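Local coordinates for D-alanyl-D-alanine carboxypeptidase DacB2 (PDB 4RYE), which shows D,D-carboxypeptidase activity on synthetic pentapeptides and probably trims the D-Ala-D-Ala end of peptidoglycan stem peptides in cell wall biogenesis, at residues 25-29 and 30-34; 125-128 and 129-133; 151-155 and 156-160; 164-168 and 169-173; 247-250 and 251-255. All coordinates share one frame; numbering follows the deposited sequence.

Contact 1: 25-29 and 30-34; sequences VADLD and SGQVL
Asp-27 and Gln-32 run side by side and point the same way, with carboxylate and amide planes 27° apart. Ser-30 lies close to both. The Ser-30 OG hydroxyl gives a hydrogen bond to Gln-32 OE1 at 2.7 Å, in the amide plane on a lone pair. The same OG accepts from Gln-32 N, which makes an ST turn. The Asp-27 carboxylate turns back over the loop, with CG anti to the backbone N (chi1 -178°). Its OD1 takes two backbone N-H groups. Ser-30 N reaches Asp-27 OD1 from above the carboxylate plane at 3.0 Å. Asp-29 N meets Asp-27 OD1 nearly along the C-O axis at 2.8 Å, and this bond makes an Asx turn. Residues 25-34 make the tip of the antiparallel hairpin formed by strands 22-27 and 32-37, part of the central sheet of this penicillin-binding fold. Ala-26 and Val-33 face each other there as a non-hydrogen-bonded pair. Asp-27 N to Gln-32 O (2.9 Å) and Leu-34 N to Val-25 O (2.7 Å) bond on either side of it. Leu-34 CD1 lies 3.7 Å from Asp-27 N. Asp-27 OD2 forms a salt bridge with Arg-228, and Asp-29 OD1 forms one with Arg-229, both on strand 228-237.

Contact 2: 125-128 and 129-133; sequences NAKA and ATLGA
Ala-128 CB and Ala-133 CB meet across the last turn of helix 117-130, 4.2 Å apart. Ala-128 is buried, and its carbonyl accepts from the residues that follow the helix. Ala-133 N gives its hydrogen to Ala-128 O at 3.0 Å, tilted 32° from the carbonyl plane. Leu-131 N adds a weak bond to the same oxygen. Ala-133 CB lies 3.6 Å from Ala-128 O.

Lys-127 offers its carbonyl to two donors. Thr-130 OG1 donates to Lys-127 O at 2.7 Å, and Leu-131 N bonds to Lys-127 O at 3.2 Å. The hydroxyl can turn back to this carbonyl because OG1 stands between the backbone N and the carbonyl carbon (chi1 65°). The Lys-127 chain is bent at chi2, chi3 and chi4 and passes the hydroxyl, with Lys-127 CD 3.5 Å from Thr-130 OG1. Its ammonium end goes on to a salt bridge with Asp-59 on helix 50-60.

Ala-129 is at the outer side of the turn. Its N bonds back to Asn-125 O, and Ala-129 O takes Gly-132 N at 3.1 Å. Leu-131 packs on Leu-55 and Ala-164, and Ala-133 on Asp-157 and Ile-161, which ties the turn to helices 50-60 and 155-166. Gly-132, with positive phi, is the first residue to leave the helix. With the Ala-133 N bond to Ala-128 O reaching back into the last turn, this ending is a Schellman motif.

Contact 3: 151-155 and 156-160; sequences GASTA and HDLVV
Thr-154 OG1 accepts a hydrogen bond from Asp-157 N at 2.9 Å, with the N-H pointing almost straight at it (168°). The hydroxyl reaches this amide because OG1 sits between the backbone N and the carbonyl carbon (chi1 63°). Two backbone bonds begin the helix: Leu-158 N to Thr-154 O at 2.8 Å and Val-159 N to Ala-155 O at 3.2 Å.

A second set of hydrogen bonds centres on the His-156 and Asp-157 side chains. His-156 ND1 donates to Asp-157 OD1 at 3.0 Å. The oxygen lies in the imidazole plane and is met nearly along its C-O axis, which should hold the ring and carboxylate in fixed rotation. Both groups are also held from outside: His-156 NE2 bonds to the terminal carboxylate of Leu-269, and Asp-157 OD2 accepts from Ser-135 N and is hydrogen-bonded to Thr-136 OG1, the partner of Ser-153 OG as well. Both oxygens of this buried carboxylate therefore have partners.

The remaining contacts are packing. Ser-153 OG lies 3.5 Å from both Asp-157 CB and Leu-158 CD2. One face of the His-156 ring carries Val-160 CG2, 3.6 Å above the plane and offset toward the rim. Leu-158 and Val-159 pack against strand 228-237, and Ala-155 against strand 22-27.

The capping bond and the two backbone bonds form the start of helix 155-166, with Thr-154 as its N-cap. The helix lies against the central sheet, and the Leu-158 side chain is about 10 Å from that of Ser-47, the inferred acyl-ester nucleophile.

Contact 4: 164-168 and 169-173; sequences AAMAN and PVFAQ
Phe-171 reaches from the start of helix 169-176 back to the last turn of helix 155-166. Phe-171 CB lies 3.2 Å from Ala-165 O. CG is anti to the backbone N (chi1 -178°), which carries the ring across Ala-165. The methyl CB of Ala-165 sits over the centre of one face of the Phe-171 ring, 3.5 Å from the centroid and 8° off the ring normal, a CH-pi contact. CG, CD2 and CE2 also lie under that methyl, and CD1 passes close to the carbonyl of Ala-165. Further out, Phe-171 CE1 approaches Met-166 SE. The selenium lies at the ring edge, a Met-aromatic contact, and the two side chains cross at about a right angle. At the tip, Phe-171 CZ is 3.8 Å from Ala-165 CB. Met-166 is modelled as selenomethionine. Its bent chain takes Met-166 CE on to Ala-172 CB at 3.9 Å.

A short turn joins the two helices, with Asn-168 as N-cap of the second. Asn-168 OD1 accepts from Phe-171 N at 3.1 Å. Asn-168 OD1 takes a second, weak bond from Val-170 N. Asn-168 O accepts Ala-172 N at 2.9 Å, nearly straight at 173°, as the first helical bond. Pro-169 follows the cap directly and crosses the Asn-168 side chain at about a right angle. Ala-165 and Phe-171 both pack on Val-51 of helix 50-60, the helix that begins at the SxxK lysine, and Phe-171 also touches Leu-58. The Phe-171 side chain is about 8 Å from that of Lys-50, the proton acceptor by similarity.

Contact 5: 247-250 and 251-255; sequences WDQA and ATLFD
The Phe-254 ring stands obliquely to the carbonyl of Ala-250, one turn back, with Phe-254 CD2 3.3 Å from Ala-250 O. CG is anti to the carbonyl carbon (chi1 -82°), which leaves the ring next to the preceding turn. The indole of Trp-247 packs on Asp-195 and Glu-196. The Trp-247 backbone makes the link to residues 251-255, with Ala-251 N bonding to Trp-247 O at 3.1 Å.

Three more bonds continue the regular alpha-helical pattern. Thr-252 N gives to Asp-248 O at 2.8 Å. Leu-253 N gives to Gln-249 O at 2.9 Å. Phe-254 N gives to Ala-250 O at 3.0 Å, and this bond is the straightest of the four (170°). Gln-249 CG and Leu-253 CD1 lie 4.2 Å apart on one side of the helix. The amide end of Gln-249 is held by the N-H of Ala-20, bonded to OE1.

The helix lies on the central sheet. Ala-250 and Phe-254 pack on Ile-232 of strand 228-237 and on Leu-197 of helix 197-200, while Leu-253 rests on Trp-23 and Val-25 of strand 22-27.

Helix 155-166 links contacts 3 and 4, which adjoin in sequence, with centres 18 Å apart. Contact 2 touches both: Leu-131 O lies 3.5 Å from Val-160 CG1 of contact 3, and Leu-131 CD2 lies 3.8 Å from Ala-164 CB of contact 4. Contact 1, in the central sheet, meets contact 5 through Val-25 CG2 and Leu-253 CD2, 3.9 Å apart. Contacts 2 and 5 are the most distant pair, with centres 28 Å apart. Measured between side chains, Phe-171 of contact 4 is about 8 Å from Lys-50, Leu-158 of contact 3 about 10 Å from Ser-47, and Trp-247 of contact 5 about 10 Å from Ser-102. Contacts 1 and 2 lie away from the active site.

Contact 1: 25-29 and 30-34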
loop_
_atom_site.group_PDB
_atom_site.type_symbol
_atom_site.label_atom_id
_atom_site.label_comp_id
_atom_site.label_asym_id
_atom_site.label_seq_id
_atom_site.Cartn_x
_atom_site.Cartn_y
_atom_site.Cartn_z
ATOM N N VAL A 25 -12.356 -7.562 -3.041
ATOM C CA VAL A 25 -12.364 -6.956 -4.370
ATOM C C VAL A 25 -13.484 -5.936 -4.357
ATOM O O VAL A 25 -14.636 -6.269 -4.060
ATOM C CB VAL A 25 -12.660 -7.979 -5.491
ATOM C CG1 VAL A 25 -12.624 -7.289 -6.860
ATOM C CG2 VAL A 25 -11.648 -9.119 -5.459
ATOM N N ALA A 26 -13.149 -4.682 -4.627
ATOM C CA ALA A 26 -14.137 -3.614 -4.544
ATOM C C ALA A 26 -14.011 -2.701 -5.757
ATOM O O ALA A 26 -13.002 -2.740 -6.479
ATOM C CB ALA A 26 -13.991 -2.827 -3.228
ATOM N N ASP A 27 -15.046 -1.897 -5.987
ATOM C CA ASP A 27 -15.066 -0.956 -7.097
ATOM C C ASP A 27 -14.544 0.367 -6.547
ATOM O O ASP A 27 -15.081 0.903 -5.578
ATOM C CB ASP A 27 -16.497 -0.813 -7.622
ATOM C CG ASP A 27 -16.611 0.123 -8.831
ATOM O OD1 ASP A 27 -16.124 1.273 -8.778
ATOM O OD2 ASP A 27 -17.226 -0.291 -9.837
ATOM N N LEU A 28 -13.486 0.877 -7.165
ATOM C CA LEU A 28 -12.797 2.085 -6.719
ATOM C C LEU A 28 -13.712 3.317 -6.711
ATOM O O LEU A 28 -13.562 4.216 -5.877
ATOM C CB LEU A 28 -11.593 2.326 -7.642
ATOM C CG LEU A 28 -10.527 3.350 -7.265
ATOM C CD1 LEU A 28 -9.790 2.944 -5.986
ATOM C CD2 LEU A 28 -9.561 3.514 -8.421
ATOM N N ASP A 29 -14.667 3.351 -7.635
ATOM C CA ASP A 29 -15.512 4.528 -7.809
ATOM C C ASP A 29 -16.830 4.470 -7.025
ATOM O O ASP A 29 -17.204 5.435 -6.363
ATOM C CB ASP A 29 -15.761 4.783 -9.303
ATOM C CG ASP A 29 -14.477 5.108 -10.049
ATOM O OD1 ASP A 29 -13.897 6.179 -9.778
ATOM O OD2 ASP A 29 -14.036 4.293 -10.891
ATOM N N SER A 30 -17.530 3.343 -7.095
ATOM C CA SER A 30 -18.839 3.223 -6.458
ATOM C C SER A 30 -18.759 2.739 -5.006
ATOM O O SER A 30 -19.678 2.972 -4.223
ATOM C CB SER A 30 -19.724 2.274 -7.253
ATOM O OG SER A 30 -19.300 0.936 -7.059
ATOM N N GLY A 31 -17.661 2.076 -4.648
ATOM C CA GLY A 31 -17.506 1.508 -3.317
ATOM C C GLY A 31 -18.230 0.182 -3.104
ATOM O O GLY A 31 -18.227 -0.354 -1.986
ATOM N N GLN A 32 -18.861 -0.347 -4.158
ATOM C CA GLN A 32 -19.452 -1.689 -4.109
ATOM C C GLN A 32 -18.374 -2.720 -3.803
ATOM O O GLN A 32 -17.275 -2.645 -4.341
ATOM C CB GLN A 32 -20.057 -2.084 -5.458
ATOM C CG GLN A 32 -21.243 -1.280 -5.945
ATOM C CD GLN A 32 -21.485 -1.512 -7.436
ATOM O OE1 GLN A 32 -20.900 -0.829 -8.285
ATOM N NE2 GLN A 32 -22.321 -2.501 -7.761
ATOM N N VAL A 33 -18.686 -3.680 -2.943
ATOM C CA VAL A 33 -17.785 -4.814 -2.718
ATOM C C VAL A 33 -18.238 -5.981 -3.596
ATOM O O VAL A 33 -19.390 -6.415 -3.520
ATOM C CB VAL A 33 -17.745 -5.221 -1.224
ATOM C CG1 VAL A 33 -16.878 -6.455 -1.023
ATOM C CG2 VAL A 33 -17.208 -4.064 -0.386
ATOM N N LEU A 34 -17.340 -6.474 -4.448
ATOM C CA LEU A 34 -17.688 -7.544 -5.385
ATOM C C LEU A 34 -17.525 -8.923 -4.761
ATOM O O LEU A 34 -18.305 -9.845 -5.036
ATOM C CB LEU A 34 -16.839 -7.446 -6.658
ATOM C CG LEU A 34 -17.074 -6.308 -7.655
ATOM C CD1 LEU A 34 -16.736 -4.955 -7.083
ATOM C CD2 LEU A 34 -16.245 -6.542 -8.894
#

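Contact 2: 125-128 and 129-133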
loop_
_atom_site.group_PDB
_atom_site.type_symbol
_atom_site.label_atom_id
_atom_site.label_comp_id
_atom_site.label_asym_id
_atom_site.label_seq_id
_atom_site.Cartn_x
_atom_site.Cartn_y
_atom_site.Cartn_z
ATOM N N ASN A 125 -2.945 7.265 12.502
ATOM C CA ASN A 125 -4.129 6.709 13.140
ATOM C C ASN A 125 -5.302 7.680 13.083
ATOM O O ASN A 125 -6.437 7.269 12.852
ATOM C CB ASN A 125 -3.801 6.282 14.575
ATOM C CG ASN A 125 -3.003 4.994 14.610
ATOM O OD1 ASN A 125 -3.227 4.104 13.786
ATOM N ND2 ASN A 125 -2.058 4.894 15.535
ATOM N N ALA A 126 -5.029 8.971 13.252
ATOM C CA ALA A 126 -6.095 9.965 13.104
ATOM C C ALA A 126 -6.658 9.976 11.679
ATOM O O ALA A 126 -7.868 10.112 11.479
ATOM C CB ALA A 126 -5.610 11.344 13.495
ATOM N N LYS A 127 -5.779 9.839 10.696
ATOM C CA LYS A 127 -6.201 9.822 9.293
ATOM C C LYS A 127 -7.081 8.602 8.990
ATOM O O LYS A 127 -8.129 8.722 8.340
ATOM C CB LYS A 127 -4.961 9.848 8.389
ATOM C CG LYS A 127 -5.244 9.749 6.890
ATOM C CD LYS A 127 -6.319 10.733 6.449
ATOM C CE LYS A 127 -5.807 11.701 5.424
ATOM N NZ LYS A 127 -5.361 12.963 6.081
ATOM N N ALA A 128 -6.665 7.431 9.465
ATOM C CA ALA A 128 -7.478 6.224 9.298
ATOM C C ALA A 128 -8.880 6.441 9.854
ATOM O O ALA A 128 -9.876 6.080 9.217
ATOM C CB ALA A 128 -6.814 5.019 9.960
ATOM N N ALA A 129 -8.975 7.048 11.034
ATOM C CA ALA A 129 -10.293 7.330 11.613
ATOM C C ALA A 129 -11.153 8.253 10.740
ATOM O O ALA A 129 -12.365 8.037 10.626
ATOM C CB ALA A 129 -10.158 7.906 13.024
ATOM N N THR A 130 -10.555 9.285 10.143
ATOM C CA THR A 130 -11.346 10.191 9.298
ATOM C C THR A 130 -11.888 9.457 8.076
ATOM O O THR A 130 -12.902 9.858 7.516
ATOM C CB THR A 130 -10.576 11.432 8.826
ATOM O OG1 THR A 130 -9.509 11.038 7.956
ATOM C CG2 THR A 130 -10.012 12.207 9.999
ATOM N N LEU A 131 -11.217 8.379 7.681
ATOM C CA LEU A 131 -11.629 7.591 6.518
ATOM C C LEU A 131 -12.618 6.483 6.855
ATOM O O LEU A 131 -13.124 5.798 5.958
ATOM C CB LEU A 131 -10.407 6.974 5.850
ATOM C CG LEU A 131 -9.411 7.966 5.262
ATOM C CD1 LEU A 131 -8.223 7.226 4.672
ATOM C CD2 LEU A 131 -10.097 8.811 4.189
ATOM N N GLY A 132 -12.891 6.297 8.142
ATOM C CA GLY A 132 -13.782 5.229 8.559
ATOM C C GLY A 132 -13.074 3.888 8.598
ATOM O O GLY A 132 -13.708 2.847 8.724
ATOM N N ALA A 133 -11.750 3.908 8.506
ATOM C CA ALA A 133 -10.970 2.683 8.637
ATOM C C ALA A 133 -10.703 2.403 10.118
ATOM O O ALA A 133 -9.599 2.621 10.618
ATOM C CB ALA A 133 -9.660 2.804 7.856
#

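Contact 3: 151-155 and 156-160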
loop_
_atom_site.group_PDB
_atom_site.type_symbol
_atom_site.label_atom_id
_atom_site.label_comp_id
_atom_site.label_asym_id
_atom_site.label_seq_id
_atom_site.Cartn_x
_atom_site.Cartn_y
_atom_site.Cartn_z
ATOM N N GLY A 151 0.940 -3.855 14.732
ATOM C CA GLY A 151 -0.098 -3.032 14.132
ATOM C C GLY A 151 -1.159 -3.914 13.501
ATOM O O GLY A 151 -1.074 -5.153 13.554
ATOM N N ALA A 152 -2.156 -3.284 12.887
ATOM C CA ALA A 152 -3.294 -4.021 12.374
ATOM C C ALA A 152 -3.976 -3.269 11.260
ATOM O O ALA A 152 -4.041 -2.042 11.275
ATOM C CB ALA A 152 -4.297 -4.286 13.491
ATOM N N SER A 153 -4.494 -4.021 10.295
ATOM C CA SER A 153 -5.487 -3.485 9.365
ATOM C C SER A 153 -6.336 -4.646 8.865
ATOM O O SER A 153 -6.158 -5.785 9.303
ATOM C CB SER A 153 -4.822 -2.735 8.200
ATOM O OG SER A 153 -5.801 -1.972 7.486
ATOM N N THR A 154 -7.265 -4.366 7.959
ATOM C CA THR A 154 -8.098 -5.417 7.385
ATOM C C THR A 154 -8.083 -5.196 5.888
ATOM O O THR A 154 -7.732 -4.099 5.432
ATOM C CB THR A 154 -9.551 -5.360 7.900
ATOM O OG1 THR A 154 -10.157 -4.120 7.502
ATOM C CG2 THR A 154 -9.593 -5.485 9.438
ATOM N N ALA A 155 -8.437 -6.222 5.122
ATOM C CA ALA A 155 -8.528 -6.077 3.671
ATOM C C ALA A 155 -9.480 -4.931 3.319
ATOM O O ALA A 155 -9.190 -4.102 2.455
ATOM C CB ALA A 155 -8.990 -7.389 3.027
ATOM N N HIS A 156 -10.608 -4.878 4.019
ATOM C CA HIS A 156 -11.563 -3.784 3.864
ATOM C C HIS A 156 -10.928 -2.419 4.135
ATOM O O HIS A 156 -11.015 -1.511 3.298
ATOM C CB HIS A 156 -12.776 -4.006 4.780
ATOM C CG HIS A 156 -13.673 -2.816 4.887
ATOM N ND1 HIS A 156 -13.417 -1.759 5.742
ATOM C CD2 HIS A 156 -14.829 -2.507 4.249
ATOM C CE1 HIS A 156 -14.376 -0.858 5.626
ATOM N NE2 HIS A 156 -15.247 -1.289 4.731
ATOM N N ASP A 157 -10.293 -2.250 5.293
ATOM C CA ASP A 157 -9.658 -0.961 5.576
ATOM C C ASP A 157 -8.550 -0.602 4.585
ATOM O O ASP A 157 -8.378 0.568 4.245
ATOM C CB ASP A 157 -9.089 -0.910 6.999
ATOM C CG ASP A 157 -10.161 -0.746 8.053
ATOM O OD1 ASP A 157 -11.354 -0.906 7.717
ATOM O OD2 ASP A 157 -9.809 -0.470 9.228
ATOM N N LEU A 158 -7.778 -1.594 4.141
ATOM C CA LEU A 158 -6.710 -1.310 3.185
ATOM C C LEU A 158 -7.250 -0.700 1.882
ATOM O O LEU A 158 -6.676 0.257 1.368
ATOM C CB LEU A 158 -5.844 -2.556 2.903
ATOM C CG LEU A 158 -4.920 -3.005 4.039
ATOM C CD1 LEU A 158 -4.101 -4.235 3.611
ATOM C CD2 LEU A 158 -3.994 -1.868 4.452
ATOM N N VAL A 159 -8.344 -1.235 1.350
ATOM C CA VAL A 159 -8.892 -0.676 0.107
ATOM C C VAL A 159 -9.553 0.675 0.353
ATOM O O VAL A 159 -9.568 1.527 -0.525
ATOM C CB VAL A 159 -9.835 -1.647 -0.670
ATOM C CG1 VAL A 159 -9.094 -2.924 -1.043
ATOM C CG2 VAL A 159 -11.117 -1.973 0.106
ATOM N N VAL A 160 -10.091 0.869 1.550
ATOM C CA VAL A 160 -10.643 2.164 1.917
ATOM C C VAL A 160 -9.523 3.194 1.935
ATOM O O VAL A 160 -9.664 4.319 1.427
ATOM C CB VAL A 160 -11.355 2.087 3.288
ATOM C CG1 VAL A 160 -11.662 3.490 3.830
ATOM C CG2 VAL A 160 -12.646 1.250 3.162
#

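Contact 4: 164-168 and 169-173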
loop_
_atom_site.group_PDB
_atom_site.type_symbol
_atom_site.label_atom_id
_atom_site.label_comp_id
_atom_site.label_asym_id
_atom_site.label_seq_id
_atom_site.Cartn_x
_atom_site.Cartn_y
_atom_site.Cartn_z
ATOM N N ALA A 164 -8.752 6.353 -0.956
ATOM C CA ALA A 164 -8.508 7.751 -0.605
ATOM C C ALA A 164 -7.206 8.233 -1.233
ATOM O O ALA A 164 -7.117 9.370 -1.714
ATOM C CB ALA A 164 -8.472 7.930 0.922
ATOM N N ALA A 165 -6.186 7.378 -1.219
ATOM C CA ALA A 165 -4.895 7.743 -1.780
ATOM C C ALA A 165 -4.975 7.928 -3.294
ATOM O O ALA A 165 -4.383 8.853 -3.837
ATOM C CB ALA A 165 -3.824 6.709 -1.412
HETATM N N MSE A 166 -5.710 7.055 -3.975
HETATM C CA MSE A 166 -5.847 7.132 -5.429
HETATM C C MSE A 166 -6.563 8.392 -5.891
HETATM O O MSE A 166 -6.422 8.813 -7.044
HETATM C CB MSE A 166 -6.575 5.899 -5.969
HETATM C CG MSE A 166 -5.712 4.633 -5.983
HETATM SE SE MSE A 166 -4.099 4.801 -7.104
HETATM C CE MSE A 166 -4.946 5.388 -8.758
ATOM N N ALA A 167 -7.343 8.987 -4.995
ATOM C CA ALA A 167 -8.043 10.223 -5.316
ATOM C C ALA A 167 -7.075 11.399 -5.404
ATOM O O ALA A 167 -7.368 12.411 -6.039
ATOM C CB ALA A 167 -9.125 10.499 -4.292
ATOM N N ASN A 168 -5.918 11.268 -4.762
ATOM C CA ASN A 168 -4.898 12.313 -4.804
ATOM C C ASN A 168 -4.066 12.178 -6.083
ATOM O O ASN A 168 -3.440 11.130 -6.320
ATOM C CB ASN A 168 -3.997 12.207 -3.568
ATOM C CG ASN A 168 -2.974 13.314 -3.496
ATOM O OD1 ASN A 168 -2.072 13.392 -4.325
ATOM N ND2 ASN A 168 -3.092 14.169 -2.487
ATOM N N PRO A 169 -4.057 13.230 -6.921
ATOM C CA PRO A 169 -3.397 13.119 -8.229
ATOM C C PRO A 169 -1.890 12.852 -8.135
ATOM O O PRO A 169 -1.346 12.174 -8.999
ATOM C CB PRO A 169 -3.677 14.481 -8.894
ATOM C CG PRO A 169 -4.079 15.409 -7.760
ATOM C CD PRO A 169 -4.731 14.529 -6.731
ATOM N N VAL A 170 -1.221 13.375 -7.111
ATOM C CA VAL A 170 0.201 13.090 -6.963
ATOM C C VAL A 170 0.443 11.640 -6.564
ATOM O O VAL A 170 1.339 10.981 -7.098
ATOM C CB VAL A 170 0.881 14.055 -5.955
ATOM C CG1 VAL A 170 2.318 13.633 -5.722
ATOM C CG2 VAL A 170 0.808 15.484 -6.486
ATOM N N PHE A 171 -0.362 11.129 -5.639
ATOM C CA PHE A 171 -0.226 9.724 -5.265
ATOM C C PHE A 171 -0.441 8.834 -6.478
ATOM O O PHE A 171 0.345 7.909 -6.729
ATOM C CB PHE A 171 -1.199 9.319 -4.150
ATOM C CG PHE A 171 -1.044 7.878 -3.720
ATOM C CD1 PHE A 171 -1.737 6.863 -4.369
ATOM C CD2 PHE A 171 -0.182 7.539 -2.684
ATOM C CE1 PHE A 171 -1.579 5.522 -3.995
ATOM C CE2 PHE A 171 -0.017 6.202 -2.289
ATOM C CZ PHE A 171 -0.725 5.190 -2.952
ATOM N N ALA A 172 -1.519 9.094 -7.216
ATOM C CA ALA A 172 -1.827 8.304 -8.411
ATOM C C ALA A 172 -0.680 8.337 -9.412
ATOM O O ALA A 172 -0.379 7.327 -10.063
ATOM C CB ALA A 172 -3.122 8.783 -9.059
ATOM N N GLN A 173 -0.027 9.485 -9.537
ATOM C CA GLN A 173 1.117 9.598 -10.442
ATOM C C GLN A 173 2.290 8.746 -9.960
ATOM O O GLN A 173 2.864 7.974 -10.734
ATOM C CB GLN A 173 1.556 11.058 -10.583
ATOM C CG GLN A 173 2.706 11.265 -11.572
ATOM C CD GLN A 173 3.040 12.726 -11.780
ATOM O OE1 GLN A 173 3.532 13.395 -10.873
ATOM N NE2 GLN A 173 2.759 13.235 -12.978
#

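Contact 5: 247-250 and 251-255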
loop_
_atom_site.group_PDB
_atom_site.type_symbol
_atom_site.label_atom_id
_atom_site.label_comp_id
_atom_site.label_asym_id
_atom_site.label_seq_id
_atom_site.Cartn_x
_atom_site.Cartn_y
_atom_site.Cartn_z
ATOM N N TRP A 247 1.416 -12.230 -7.252
ATOM C CA TRP A 247 1.143 -11.523 -8.504
ATOM C C TRP A 247 0.070 -12.259 -9.294
ATOM O O TRP A 247 -0.781 -11.628 -9.935
ATOM C CB TRP A 247 2.405 -11.363 -9.369
ATOM C CG TRP A 247 3.561 -10.651 -8.698
ATOM C CD1 TRP A 247 4.838 -11.118 -8.563
ATOM C CD2 TRP A 247 3.542 -9.352 -8.078
ATOM N NE1 TRP A 247 5.611 -10.195 -7.896
ATOM C CE2 TRP A 247 4.841 -9.103 -7.588
ATOM C CE3 TRP A 247 2.554 -8.380 -7.887
ATOM C CZ2 TRP A 247 5.179 -7.920 -6.925
ATOM C CZ3 TRP A 247 2.891 -7.203 -7.224
ATOM C CH2 TRP A 247 4.193 -6.985 -6.757
ATOM N N ASP A 248 0.131 -13.592 -9.250
ATOM C CA ASP A 248 -0.844 -14.456 -9.910
ATOM C C ASP A 248 -2.245 -14.230 -9.345
ATOM O O ASP A 248 -3.202 -14.016 -10.097
ATOM C CB ASP A 248 -0.461 -15.942 -9.761
ATOM C CG ASP A 248 0.725 -16.342 -10.630
ATOM O OD1 ASP A 248 0.927 -15.728 -11.699
ATOM O OD2 ASP A 248 1.450 -17.286 -10.245
ATOM N N GLN A 249 -2.363 -14.278 -8.020
ATOM C CA GLN A 249 -3.666 -14.168 -7.375
ATOM C C GLN A 249 -4.260 -12.774 -7.555
ATOM O O GLN A 249 -5.472 -12.626 -7.680
ATOM C CB GLN A 249 -3.584 -14.550 -5.887
ATOM C CG GLN A 249 -4.834 -14.194 -5.081
ATOM C CD GLN A 249 -4.872 -14.863 -3.709
ATOM O OE1 GLN A 249 -3.859 -14.950 -3.012
ATOM N NE2 GLN A 249 -6.044 -15.354 -3.326
ATOM N N ALA A 250 -3.410 -11.752 -7.573
ATOM C CA ALA A 250 -3.893 -10.396 -7.799
ATOM C C ALA A 250 -4.486 -10.293 -9.194
ATOM O O ALA A 250 -5.547 -9.710 -9.378
ATOM C CB ALA A 250 -2.771 -9.367 -7.612
ATOM N N ALA A 251 -3.791 -10.849 -10.178
ATOM C CA ALA A 251 -4.277 -10.798 -11.549
ATOM C C ALA A 251 -5.560 -11.631 -11.662
ATOM O O ALA A 251 -6.493 -11.266 -12.374
ATOM C CB ALA A 251 -3.209 -11.303 -12.508
ATOM N N THR A 252 -5.596 -12.755 -10.955
ATOM C CA THR A 252 -6.785 -13.606 -10.935
ATOM C C THR A 252 -7.999 -12.873 -10.344
ATOM O O THR A 252 -9.109 -12.966 -10.880
ATOM C CB THR A 252 -6.508 -14.916 -10.174
ATOM O OG1 THR A 252 -5.687 -15.758 -10.988
ATOM C CG2 THR A 252 -7.802 -15.651 -9.852
ATOM N N LEU A 253 -7.791 -12.130 -9.262
ATOM C CA LEU A 253 -8.882 -11.373 -8.634
ATOM C C LEU A 253 -9.372 -10.221 -9.499
ATOM O O LEU A 253 -10.578 -10.018 -9.633
ATOM C CB LEU A 253 -8.478 -10.864 -7.251
ATOM C CG LEU A 253 -8.462 -11.944 -6.168
ATOM C CD1 LEU A 253 -7.949 -11.369 -4.863
ATOM C CD2 LEU A 253 -9.864 -12.549 -5.989
ATOM N N PHE A 254 -8.442 -9.483 -10.098
ATOM C CA PHE A 254 -8.804 -8.411 -11.023
ATOM C C PHE A 254 -9.572 -8.959 -12.223
ATOM O O PHE A 254 -10.640 -8.431 -12.574
ATOM C CB PHE A 254 -7.547 -7.650 -11.491
ATOM C CG PHE A 254 -7.054 -6.597 -10.509
ATOM C CD1 PHE A 254 -7.927 -5.662 -9.953
ATOM C CD2 PHE A 254 -5.709 -6.538 -10.160
ATOM C CE1 PHE A 254 -7.462 -4.689 -9.060
ATOM C CE2 PHE A 254 -5.240 -5.582 -9.272
ATOM C CZ PHE A 254 -6.115 -4.651 -8.717
ATOM N N ASP A 255 -9.039 -10.014 -12.846
ATOM C CA ASP A 255 -9.701 -10.661 -13.980
ATOM C C ASP A 255 -11.120 -11.095 -13.600
ATOM O O ASP A 255 -12.076 -10.870 -14.348
ATOM C CB ASP A 255 -8.939 -11.916 -14.439
ATOM C CG ASP A 255 -7.737 -11.606 -15.328
ATOM O OD1 ASP A 255 -7.537 -10.435 -15.712
ATOM O OD2 ASP A 255 -6.995 -12.559 -15.658
#